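Local coordinates for protein acetylserotonin O-methyltransferase (Homo sapiens, PDB 4A6D) that catalyses the last step of melatonin synthesis, transferring a methyl group from S-adenosyl-L-methionine to N-acetylserotonin, and works as a homodimer, at residues A[3-6]-A[7-11]. Residues are numbered along the deposited sequence; the frame is centred on the assembly and turned at random.
Sequences SSED and QAYRL
Asp-6 meets Tyr-9 and Arg-10 where the N-terminal loop turns into helix 7-31, and it serves the first turn twice, with its carbonyl and with its carboxylate. The firmer bond runs from Arg-10 N to Asp-6 O, 3.2 Å long with an N-H...O angle of 154°, the donor lying in the carbonyl plane. Tyr-9 N is shared: it makes a weak bond of 2.9 Å to the same Asp-6 O and another weak one of 3.5 Å to Asp-6 OD1. This is an N-cap: first-turn amides lack the carbonyl four residues back that a helix would supply, and the Asp-6 side chain offers Tyr-9 N a weak supplement to its own carbonyl. The cap sits in the dimerisation domain against the second subunit, where Tyr-93 OH of that chain gives Asp-6 OD1 its stronger partner and the Tyr-93 ring meets that of Tyr-9. Four residues before Tyr-9, in the loop, Glu-5 sets its carboxylate obliquely by the ring, OE1 lying 3.3 Å from Tyr-9 CE2 with the two planes 50° apart. OE2 finds its partners elsewhere, accepting from Gly-2 N and weakly from Ile-337 N of the second subunit. Were Glu-5 cut back to an alanine, both amides would probably lose this acceptor, and Tyr-9 CD2 and CE2 the carboxylate packed beside them. Arg-10, bent at chi3 (52°), runs its CD past Glu-5 O at 3.7 Å and brings NH1 to a weak bond with Gly-2 O.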
loop_
_atom_site.group_PDB
_atom_site.type_symbol
_atom_site.label_atom_id
_atom_site.label_comp_id
_atom_site.label_asym_id
_atom_site.label_seq_id
_atom_site.Cartn_x
_atom_site.Cartn_y
_atom_site.Cartn_z
ATOM N N SER A 3 18.598 9.419 -2.282
ATOM C CA SER A 3 19.614 8.674 -3.072
ATOM C C SER A 3 20.931 8.355 -2.317
ATOM O O SER A 3 21.527 7.302 -2.560
ATOM C CB SER A 3 19.922 9.392 -4.386
ATOM O OG SER A 3 20.447 10.688 -4.156
ATOM N N SER A 4 21.334 9.231 -1.374
ATOM C CA SER A 4 22.556 9.097 -0.577
ATOM C C SER A 4 22.369 8.466 0.834
ATOM O O SER A 4 23.360 8.238 1.532
ATOM C CB SER A 4 23.268 10.445 -0.482
ATOM O OG SER A 4 23.410 11.031 -1.768
ATOM N N GLU A 5 21.125 8.177 1.244
ATOM C CA GLU A 5 20.835 7.594 2.566
ATOM C C GLU A 5 21.183 6.095 2.636
ATOM O O GLU A 5 21.365 5.443 1.590
ATOM C CB GLU A 5 19.365 7.844 2.995
ATOM C CG GLU A 5 18.928 9.296 2.845
ATOM C CD GLU A 5 17.855 9.800 3.793
ATOM O OE1 GLU A 5 18.106 9.829 5.021
ATOM O OE2 GLU A 5 16.793 10.248 3.300
ATOM N N ASP A 6 21.284 5.553 3.875
ATOM C CA ASP A 6 21.607 4.139 4.083
ATOM C C ASP A 6 20.500 3.246 3.559
ATOM O O ASP A 6 19.312 3.552 3.721
ATOM C CB ASP A 6 22.067 3.848 5.537
ATOM C CG ASP A 6 21.237 2.911 6.392
ATOM O OD1 ASP A 6 20.240 3.372 6.979
ATOM O OD2 ASP A 6 21.653 1.748 6.566
ATOM N N GLN A 7 20.915 2.186 2.845
ATOM C CA GLN A 7 20.075 1.196 2.190
ATOM C C GLN A 7 18.891 0.675 3.018
ATOM O O GLN A 7 17.838 0.382 2.437
ATOM C CB GLN A 7 20.942 0.041 1.668
ATOM C CG GLN A 7 21.780 0.401 0.436
ATOM C CD GLN A 7 21.110 0.043 -0.874
ATOM O OE1 GLN A 7 21.552 -0.867 -1.595
ATOM N NE2 GLN A 7 20.048 0.770 -1.229
ATOM N N ALA A 8 19.064 0.538 4.356
ATOM C CA ALA A 8 18.018 0.054 5.271
ATOM C C ALA A 8 16.913 1.096 5.428
ATOM O O ALA A 8 15.750 0.741 5.538
ATOM C CB ALA A 8 18.611 -0.279 6.628
ATOM N N TYR A 9 17.283 2.370 5.423
ATOM C CA TYR A 9 16.364 3.498 5.528
ATOM C C TYR A 9 15.549 3.647 4.248
ATOM O O TYR A 9 14.360 3.944 4.315
ATOM C CB TYR A 9 17.144 4.781 5.849
ATOM C CG TYR A 9 16.257 5.962 6.148
ATOM C CD1 TYR A 9 15.421 5.970 7.267
ATOM C CD2 TYR A 9 16.231 7.067 5.306
ATOM C CE1 TYR A 9 14.578 7.047 7.532
ATOM C CE2 TYR A 9 15.371 8.140 5.551
ATOM C CZ TYR A 9 14.590 8.151 6.693
ATOM O OH TYR A 9 13.782 9.232 6.935
ATOM N N ARG A 10 16.186 3.395 3.088
ATOM C CA ARG A 10 15.560 3.431 1.761
ATOM C C ARG A 10 14.556 2.290 1.651
ATOM O O ARG A 10 13.453 2.486 1.137
ATOM C CB ARG A 10 16.617 3.337 0.646
ATOM C CG ARG A 10 17.514 4.594 0.545
ATOM C CD ARG A 10 18.524 4.564 -0.611
ATOM N NE ARG A 10 17.926 4.270 -1.923
ATOM C CZ ARG A 10 17.248 5.142 -2.672
ATOM N NH1 ARG A 10 17.051 6.384 -2.246
ATOM N NH2 ARG A 10 16.746 4.772 -3.842
ATOM N N LEU A 11 14.911 1.123 2.204
ATOM C CA LEU A 11 14.053 -0.057 2.195
ATOM C C LEU A 11 12.785 0.154 3.051
ATOM O O LEU A 11 11.674 -0.119 2.594
ATOM C CB LEU A 11 14.853 -1.313 2.615
ATOM C CG LEU A 11 14.125 -2.662 2.468
ATOM C CD1 LEU A 11 13.971 -3.045 1.009
ATOM C CD2 LEU A 11 14.846 -3.740 3.234
#